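Local coordinates for protein protease (Penicillium cyclopium, PDB 5Z6O) that is a subtilisin-type serine protease of the proteinase K kind that probably hydrolyses casein, gelatin and type IV collagen, at residues S195-G200 with D204-G209; N180-A185 with P232-A237. All coordinates share one frame; numbering follows the deposited sequence.

Contact 1 of 2, residues S195-G200 with D204-G209. With CA (calcium ion), chain B.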
ATOM      1  N   SER A 195       1.034  15.895  -9.740  1.00 17.15           N
ATOM      2  CA  SER A 195       2.155  16.501 -10.467  1.00 19.56           C
ATOM      3  C   SER A 195       3.489  15.837 -10.137  1.00 21.22           C
ATOM      4  O   SER A 195       4.393  15.807 -10.979  1.00 23.12           O
ATOM      5  CB  SER A 195       2.230  17.996 -10.150  1.00 14.98           C
ATOM      6  OG  SER A 195       2.325  18.209  -8.757  1.00 36.97           O
ATOM      7  N   PHE A 196       3.647  15.332  -8.916  1.00 16.06           N
ATOM      8  CA  PHE A 196       4.914  14.742  -8.501  1.00 13.00           C
ATOM      9  C   PHE A 196       5.079  13.284  -8.902  1.00 14.30           C
ATOM     10  O   PHE A 196       6.169  12.745  -8.720  1.00 17.17           O
ATOM     11  CB  PHE A 196       5.053  14.833  -6.974  1.00 16.58           C
ATOM     12  CG  PHE A 196       3.866  14.265  -6.234  1.00 16.42           C
ATOM     13  CD1 PHE A 196       3.743  12.883  -6.058  1.00 14.80           C
ATOM     14  CD2 PHE A 196       2.849  15.101  -5.744  1.00 16.17           C
ATOM     15  CE1 PHE A 196       2.634  12.347  -5.409  1.00 11.88           C
ATOM     16  CE2 PHE A 196       1.737  14.575  -5.057  1.00 15.14           C
ATOM     17  CZ  PHE A 196       1.633  13.169  -4.894  1.00 11.18           C
ATOM     18  N   THR A 197       4.046  12.605  -9.397  1.00 14.34           N
ATOM     19  CA  THR A 197       4.141  11.148  -9.490  1.00 14.25           C
ATOM     20  C   THR A 197       5.086  10.709 -10.597  1.00 18.04           C
ATOM     21  O   THR A 197       5.137  11.311 -11.671  1.00 15.58           O
ATOM     22  CB  THR A 197       2.754  10.491  -9.689  1.00 12.75           C
ATOM     23  OG1 THR A 197       2.889   9.068  -9.509  1.00 10.96           O
ATOM     24  CG2 THR A 197       2.201  10.744 -11.099  1.00 12.97           C
ATOM     25  N   ASN A 198       5.845   9.651 -10.319  1.00 15.21           N
ATOM     26  CA  ASN A 198       6.553   8.955 -11.378  1.00 14.38           C
ATOM     27  C   ASN A 198       5.535   8.239 -12.252  1.00 14.93           C
ATOM     28  O   ASN A 198       4.392   8.026 -11.845  1.00 17.96           O
ATOM     29  CB  ASN A 198       7.575   7.967 -10.801  1.00 12.43           C
ATOM     30  CG  ASN A 198       8.836   8.648 -10.267  1.00 19.11           C
ATOM     31  OD1 ASN A 198       8.984   9.863 -10.316  1.00 18.51           O
ATOM     32  ND2 ASN A 198       9.735   7.855  -9.730  1.00 13.65           N
ATOM     33  N   PHE A 199       5.951   7.886 -13.473  1.00 16.18           N
ATOM     34  CA  PHE A 199       5.029   7.389 -14.496  1.00 15.73           C
ATOM     35  C   PHE A 199       5.779   6.400 -15.377  1.00 18.43           C
ATOM     36  O   PHE A 199       6.888   5.957 -15.053  1.00 20.40           O
ATOM     37  CB  PHE A 199       4.454   8.547 -15.340  1.00 14.21           C
ATOM     38  CG  PHE A 199       5.517   9.471 -15.861  1.00 16.95           C
ATOM     39  CD1 PHE A 199       6.247   9.146 -17.014  1.00 17.07           C
ATOM     40  CD2 PHE A 199       5.826  10.638 -15.170  1.00 19.52           C
ATOM     41  CE1 PHE A 199       7.255   9.989 -17.466  1.00 21.81           C
ATOM     42  CE2 PHE A 199       6.823  11.482 -15.624  1.00 21.06           C
ATOM     43  CZ  PHE A 199       7.538  11.152 -16.764  1.00 18.81           C
ATOM     44  N   GLY A 200       5.167   6.046 -16.498  1.00 15.44           N
ATOM     45  CA  GLY A 200       5.809   5.194 -17.479  1.00 16.37           C
ATOM     46  C   GLY A 200       5.193   3.816 -17.509  1.00 17.16           C
ATOM     47  O   GLY A 200       4.248   3.498 -16.786  1.00 13.61           O
ATOM     48  N   ASP A 204       1.591  -0.025 -12.895  1.00  7.48           N
ATOM     49  CA  ASP A 204       0.479  -0.934 -13.116  1.00  4.99           C
ATOM     50  C   ASP A 204      -0.864  -0.215 -13.016  1.00  8.03           C
ATOM     51  O   ASP A 204      -1.807  -0.541 -13.761  1.00  9.54           O
ATOM     52  CB  ASP A 204       0.541  -2.084 -12.096  1.00 10.16           C
ATOM     53  CG  ASP A 204       1.746  -2.988 -12.341  1.00 14.75           C
ATOM     54  OD1 ASP A 204       1.714  -3.706 -13.360  1.00 16.15           O
ATOM     55  OD2 ASP A 204       2.749  -2.911 -11.602  1.00 10.91           O
ATOM     56  N   LEU A 205      -0.988   0.742 -12.091  1.00  7.92           N
ATOM     57  CA  LEU A 205      -2.231   1.525 -11.981  1.00 10.48           C
ATOM     58  C   LEU A 205      -2.006   2.712 -11.046  1.00  8.02           C
ATOM     59  O   LEU A 205      -0.964   2.839 -10.400  1.00 10.67           O
ATOM     60  CB  LEU A 205      -3.414   0.678 -11.490  1.00 10.18           C
ATOM     61  CG  LEU A 205      -3.343   0.187 -10.062  1.00 10.24           C
ATOM     62  CD1 LEU A 205      -4.785  -0.004  -9.516  1.00 12.16           C
ATOM     63  CD2 LEU A 205      -2.640  -1.178  -9.977  1.00 11.83           C
ATOM     64  N   TYR A 206      -3.012   3.578 -10.992  1.00  9.20           N
ATOM     65  CA  TYR A 206      -3.099   4.728 -10.094  1.00  8.91           C
ATOM     66  C   TYR A 206      -3.924   4.371  -8.872  1.00  6.26           C
ATOM     67  O   TYR A 206      -4.850   3.558  -8.945  1.00  7.30           O
ATOM     68  CB  TYR A 206      -3.787   5.945 -10.770  1.00  4.46           C
ATOM     69  CG  TYR A 206      -2.862   6.731 -11.693  1.00  6.80           C
ATOM     70  CD1 TYR A 206      -2.570   6.273 -13.000  1.00  7.37           C
ATOM     71  CD2 TYR A 206      -2.263   7.921 -11.245  1.00  9.22           C
ATOM     72  CE1 TYR A 206      -1.681   7.001 -13.830  1.00 12.23           C
ATOM     73  CE2 TYR A 206      -1.394   8.659 -12.064  1.00  9.31           C
ATOM     74  CZ  TYR A 206      -1.118   8.200 -13.339  1.00 14.26           C
ATOM     75  OH  TYR A 206      -0.266   8.971 -14.096  1.00 12.53           O
ATOM     76  N   ALA A 207      -3.627   5.059  -7.767  1.00  6.79           N
ATOM     77  CA  ALA A 207      -4.487   5.026  -6.595  1.00 11.02           C
ATOM     78  C   ALA A 207      -4.396   6.383  -5.941  1.00  7.19           C
ATOM     79  O   ALA A 207      -3.433   7.123  -6.192  1.00  5.60           O
ATOM     80  CB  ALA A 207      -4.059   3.922  -5.613  1.00  8.19           C
ATOM     81  N   PRO A 208      -5.352   6.732  -5.080  1.00  6.11           N
ATOM     82  CA  PRO A 208      -5.372   8.075  -4.482  1.00  4.85           C
ATOM     83  C   PRO A 208      -4.089   8.353  -3.726  1.00  8.20           C
ATOM     84  O   PRO A 208      -3.660   7.552  -2.889  1.00  8.04           O
ATOM     85  CB  PRO A 208      -6.577   8.018  -3.536  1.00  8.46           C
ATOM     86  CG  PRO A 208      -7.531   7.111  -4.252  1.00  9.98           C
ATOM     87  CD  PRO A 208      -6.620   6.010  -4.837  1.00  9.27           C
ATOM     88  N   GLY A 209      -3.491   9.512  -4.007  1.00  8.05           N
ATOM     89  CA  GLY A 209      -2.181   9.771  -3.448  1.00  7.17           C
ATOM     90  C   GLY A 209      -1.955  11.194  -3.032  1.00 13.08           C
ATOM     91  O   GLY A 209      -0.888  11.499  -2.502  1.00 15.56           O
TER
HETATM   92 CA    CA B 301       3.980  -4.751 -12.569  1.00 25.39          CA
HETATM   93  O   HOH W   1       2.899  -6.798 -12.090  1.00 22.84           O
HETATM   94  O   HOH W   2       4.353  -3.386 -14.324  1.00 20.49           O
HETATM   95  O   HOH W   3       6.269  -6.014 -12.950  1.00 35.91           O
HETATM   96  O   HOH W   4       5.640  -3.244 -12.053  1.00 18.40           O
HETATM   97  O   HOH W   5       3.672  -5.652 -14.785  1.00 30.88           O
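T197 and G209 bring their CA atoms to 8.9 Å, the closest pair of CA atoms between the loop 195-200 and the segment 204-209, and no hydrogen bond spans the gap. In this subtilisin fold, strand 205-208 is an outermost strand of the parallel sheet, reached from its neighbour 182-187 through the loop that holds 195-200. Two light side-chain touches join the segments. F196 has CG placed between its backbone N and carbonyl carbon (chi1 53°), and from there the far end of the ring comes to the backbone of G209: the carbonyl O of G209 sits 3.9 Å from F196 CZ, at the ring edge and near its plane. The same ring rests on A186 and on N165, a residue of the inhibitor pocket, and its side chain is about 6 Å from the bound phenylmethanesulfonic acid. The second touch is T197 CG2, which lies obliquely against the Y206 ring, 4.3 Å from Y206 CE2. Beyond the ring, a hydrogen bond between Y206 OH and S193 OG anchors the hydroxyl end of the side chain. T197 turns its hydroxyl to its own loop: OG1 donates to N198 O at 3.0 Å, approaching a lone pair of that oxygen within the plane of its carbonyl, with a C=O...OG1 angle of 132°, and OG1 also accepts from A186 N. D204, next to L205 in the chain, directs its carboxylate to calcium, helped by five waters and the carbonyl O of V181. OD2 is doubly used, bonding T183 N as well as the metal. The carboxylate grips in a two-pronged, slightly uneven way, with D204 OD1 at 2.6 Å and D204 OD2 at 2.4 Å from the calcium ion.

Contact 2 of 2, residues N180-A185 with P232-A237. With CA (calcium ion), chain B.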
ATOM      1  N   ASN A 180       7.549  -8.138 -11.553  1.00 14.83           N
ATOM      2  CA  ASN A 180       6.351  -8.720 -10.952  1.00 16.09           C
ATOM      3  C   ASN A 180       5.814  -8.005  -9.727  1.00 13.14           C
ATOM      4  O   ASN A 180       4.927  -8.582  -9.063  1.00 12.90           O
ATOM      5  CB  ASN A 180       6.596 -10.182 -10.552  1.00 24.71           C
ATOM      6  CG  ASN A 180       7.057 -11.008 -11.725  1.00 29.58           C
ATOM      7  OD1 ASN A 180       6.417 -10.997 -12.782  1.00 35.53           O
ATOM      8  ND2 ASN A 180       8.187 -11.689 -11.569  1.00 33.47           N
ATOM      9  N   VAL A 181       6.313  -6.818  -9.380  1.00 14.04           N
ATOM     10  CA  VAL A 181       5.721  -6.048  -8.286  1.00  5.37           C
ATOM     11  C   VAL A 181       4.569  -5.259  -8.849  1.00  7.36           C
ATOM     12  O   VAL A 181       4.411  -5.165 -10.066  1.00 10.57           O
ATOM     13  CB  VAL A 181       6.742  -5.110  -7.609  1.00 10.95           C
ATOM     14  CG1 VAL A 181       7.866  -5.908  -6.969  1.00 13.17           C
ATOM     15  CG2 VAL A 181       7.289  -4.101  -8.598  1.00 13.34           C
ATOM     16  N   CYS A 182       3.728  -4.709  -7.964  1.00  8.26           N
ATOM     17  CA  CYS A 182       2.571  -3.938  -8.392  1.00  8.82           C
ATOM     18  C   CYS A 182       2.943  -2.486  -8.098  1.00  9.40           C
ATOM     19  O   CYS A 182       3.021  -2.084  -6.935  1.00  9.41           O
ATOM     20  CB  CYS A 182       1.322  -4.405  -7.639  1.00  7.24           C
ATOM     21  SG  CYS A 182      -0.222  -4.209  -8.573  1.00  9.99           S
ATOM     22  N   THR A 183       3.292  -1.737  -9.140  1.00  7.88           N
ATOM     23  CA  THR A 183       3.869  -0.402  -8.979  1.00  6.42           C
ATOM     24  C   THR A 183       2.782   0.656  -9.153  1.00  6.94           C
ATOM     25  O   THR A 183       2.093   0.672 -10.188  1.00  8.71           O
ATOM     26  CB  THR A 183       4.961  -0.195 -10.026  1.00  9.03           C
ATOM     27  OG1 THR A 183       5.990  -1.172  -9.828  1.00 10.54           O
ATOM     28  CG2 THR A 183       5.556   1.181  -9.928  1.00  9.28           C
ATOM     29  N   ILE A 184       2.660   1.569  -8.174  1.00  6.68           N
ATOM     30  CA  ILE A 184       1.439   2.368  -8.014  1.00  4.46           C
ATOM     31  C   ILE A 184       1.778   3.851  -8.152  1.00  8.82           C
ATOM     32  O   ILE A 184       2.620   4.375  -7.417  1.00  8.76           O
ATOM     33  CB  ILE A 184       0.761   2.108  -6.654  1.00  7.04           C
ATOM     34  CG1 ILE A 184       0.643   0.608  -6.345  1.00  8.40           C
ATOM     35  CG2 ILE A 184      -0.602   2.781  -6.610  1.00  7.39           C
ATOM     36  CD1 ILE A 184      -0.034  -0.168  -7.499  1.00  7.55           C
ATOM     37  N   ALA A 185       1.095   4.536  -9.067  1.00  8.59           N
ATOM     38  CA  ALA A 185       1.210   5.980  -9.217  1.00  7.69           C
ATOM     39  C   ALA A 185       0.085   6.680  -8.463  1.00 11.72           C
ATOM     40  O   ALA A 185      -0.896   6.055  -8.040  1.00  8.97           O
ATOM     41  CB  ALA A 185       1.191   6.369 -10.707  1.00 12.82           C
ATOM     42  N   PRO A 232      -0.410   1.965  -0.325  1.00  5.69           N
ATOM     43  CA  PRO A 232      -1.167   1.197   0.666  1.00  5.00           C
ATOM     44  C   PRO A 232      -2.641   1.070   0.338  1.00  6.92           C
ATOM     45  O   PRO A 232      -3.272   0.122   0.838  1.00  8.68           O
ATOM     46  CB  PRO A 232      -0.929   1.974   1.987  1.00  8.04           C
ATOM     47  CG  PRO A 232      -0.483   3.312   1.576  1.00 11.36           C
ATOM     48  CD  PRO A 232       0.284   3.101   0.291  1.00  7.15           C
ATOM     49  N   HIS A 233      -3.220   1.960  -0.485  1.00  4.89           N
ATOM     50  CA  HIS A 233      -4.586   1.675  -0.945  1.00  4.05           C
ATOM     51  C   HIS A 233      -4.607   0.354  -1.693  1.00  8.68           C
ATOM     52  O   HIS A 233      -5.560  -0.428  -1.574  1.00  7.61           O
ATOM     53  CB  HIS A 233      -5.118   2.783  -1.870  1.00  4.90           C
ATOM     54  CG  HIS A 233      -5.438   4.084  -1.177  1.00  5.27           C
ATOM     55  ND1 HIS A 233      -4.486   5.050  -0.911  1.00  6.79           N
ATOM     56  CD2 HIS A 233      -6.622   4.595  -0.743  1.00  9.63           C
ATOM     57  CE1 HIS A 233      -5.072   6.101  -0.350  1.00  7.77           C
ATOM     58  NE2 HIS A 233      -6.366   5.851  -0.242  1.00  9.02           N
ATOM     59  N   VAL A 234      -3.569   0.102  -2.497  1.00  6.31           N
ATOM     60  CA  VAL A 234      -3.526  -1.118  -3.297  1.00  5.98           C
ATOM     61  C   VAL A 234      -3.170  -2.314  -2.413  1.00  7.45           C
ATOM     62  O   VAL A 234      -3.732  -3.403  -2.589  1.00  8.72           O
ATOM     63  CB  VAL A 234      -2.544  -0.947  -4.477  1.00  5.29           C
ATOM     64  CG1 VAL A 234      -2.459  -2.232  -5.328  1.00  9.61           C
ATOM     65  CG2 VAL A 234      -3.000   0.202  -5.382  1.00  8.18           C
ATOM     66  N   ALA A 235      -2.303  -2.124  -1.413  1.00  6.34           N
ATOM     67  CA  ALA A 235      -2.040  -3.202  -0.457  1.00  6.14           C
ATOM     68  C   ALA A 235      -3.335  -3.621   0.220  1.00  6.45           C
ATOM     69  O   ALA A 235      -3.643  -4.821   0.332  1.00  7.76           O
ATOM     70  CB  ALA A 235      -1.034  -2.763   0.623  1.00  3.91           C
ATOM     71  N   GLY A 236      -4.108  -2.637   0.677  1.00  5.73           N
ATOM     72  CA  GLY A 236      -5.375  -2.968   1.311  1.00  5.66           C
ATOM     73  C   GLY A 236      -6.347  -3.628   0.349  1.00  7.38           C
ATOM     74  O   GLY A 236      -7.055  -4.566   0.726  1.00  6.61           O
ATOM     75  N   ALA A 237      -6.441  -3.120  -0.883  1.00  4.77           N
ATOM     76  CA  ALA A 237      -7.362  -3.738  -1.833  1.00  7.48           C
ATOM     77  C   ALA A 237      -6.959  -5.178  -2.141  1.00 10.93           C
ATOM     78  O   ALA A 237      -7.824  -6.038  -2.356  1.00  9.79           O
ATOM     79  CB  ALA A 237      -7.422  -2.910  -3.132  1.00  7.32           C
TER
HETATM   80 CA    CA B 301       3.980  -4.751 -12.569  1.00 25.39          CA
HETATM   81  O   HOH W   3       6.269  -6.014 -12.950  1.00 35.91           O
HETATM   82  O   HOH W   4       5.640  -3.244 -12.053  1.00 18.40           O
HETATM   83  O   HOH W   1       2.899  -6.798 -12.090  1.00 22.84           O
HETATM   84  O   HOH W   2       4.353  -3.386 -14.324  1.00 20.49           O
HETATM   85  O   HOH W   5       3.672  -5.652 -14.785  1.00 30.88           O
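A single residue, V234, carries the helix side of this contact: both its methyls meet I184, and CG1 also reaches the disulfide sulfur of C182. The setting is the subtilisin alpha/beta fold: strand 182-187 of the central parallel sheet lies against helix 227-245, the helix whose start carries the charge-relay serine S228. C182 and I184, two residues apart on the strand, both point at the helix. I184 and V234 meet tip to tip: CG2 of V234 lies 3.7 Å from I184 CD1 and equally near I184 CG2, so it sits against both branches of the isoleucine. The other methyl, V234 CG1, stands anti to the backbone N (chi1 179°), and from there V234 CG1 lies 3.9 Å from I184 CD1. The distance from V234 CG1 to C182 SG is 4.4 Å. That sulfur is bonded to C253 of helix 249-259, so the strand is tied covalently to a second helix. I184 also touches L205 and A207 of the next strand. With an alanine here in place of I184, both branches would be gone and V234 CG2 would probably face a gap. The helix is kinked at P232, whose N makes no bond to the preceding turn, but G236 N donates to P232 O and A237 N to H233 O. Just before C182 the chain binds metal. N180 N donates to water 3, water 4 donates to T183 OG1, and both waters bind calcium. Between N180 and T183 in the chain, V181 binds the ion directly, its carbonyl O 2.6 Å away.

Overall arrangement
Both contacts are largely buried, though F196 of contact 1 is partly open, and contact 2 lies deeper, with its centre about 5 Å from the centre of the chain against about 13 Å for contact 1. Their centres are about 11 Å apart. Contact 2 joins sheet to helix by aliphatic groups and a disulfide sulfur; contact 1 joins an outermost strand to a loop beside the inhibitor pocket, through aromatic rings, a threonine methyl and a backbone carbonyl. Strands 182-187 and 205-208 are parallel neighbours, and a probable hydrogen bond from A207 N to A185 O, 2.9 Å, connects them. Each contact also gives one ligand residue to the same calcium ion, which therefore bridges segments 180-185 and 204-209.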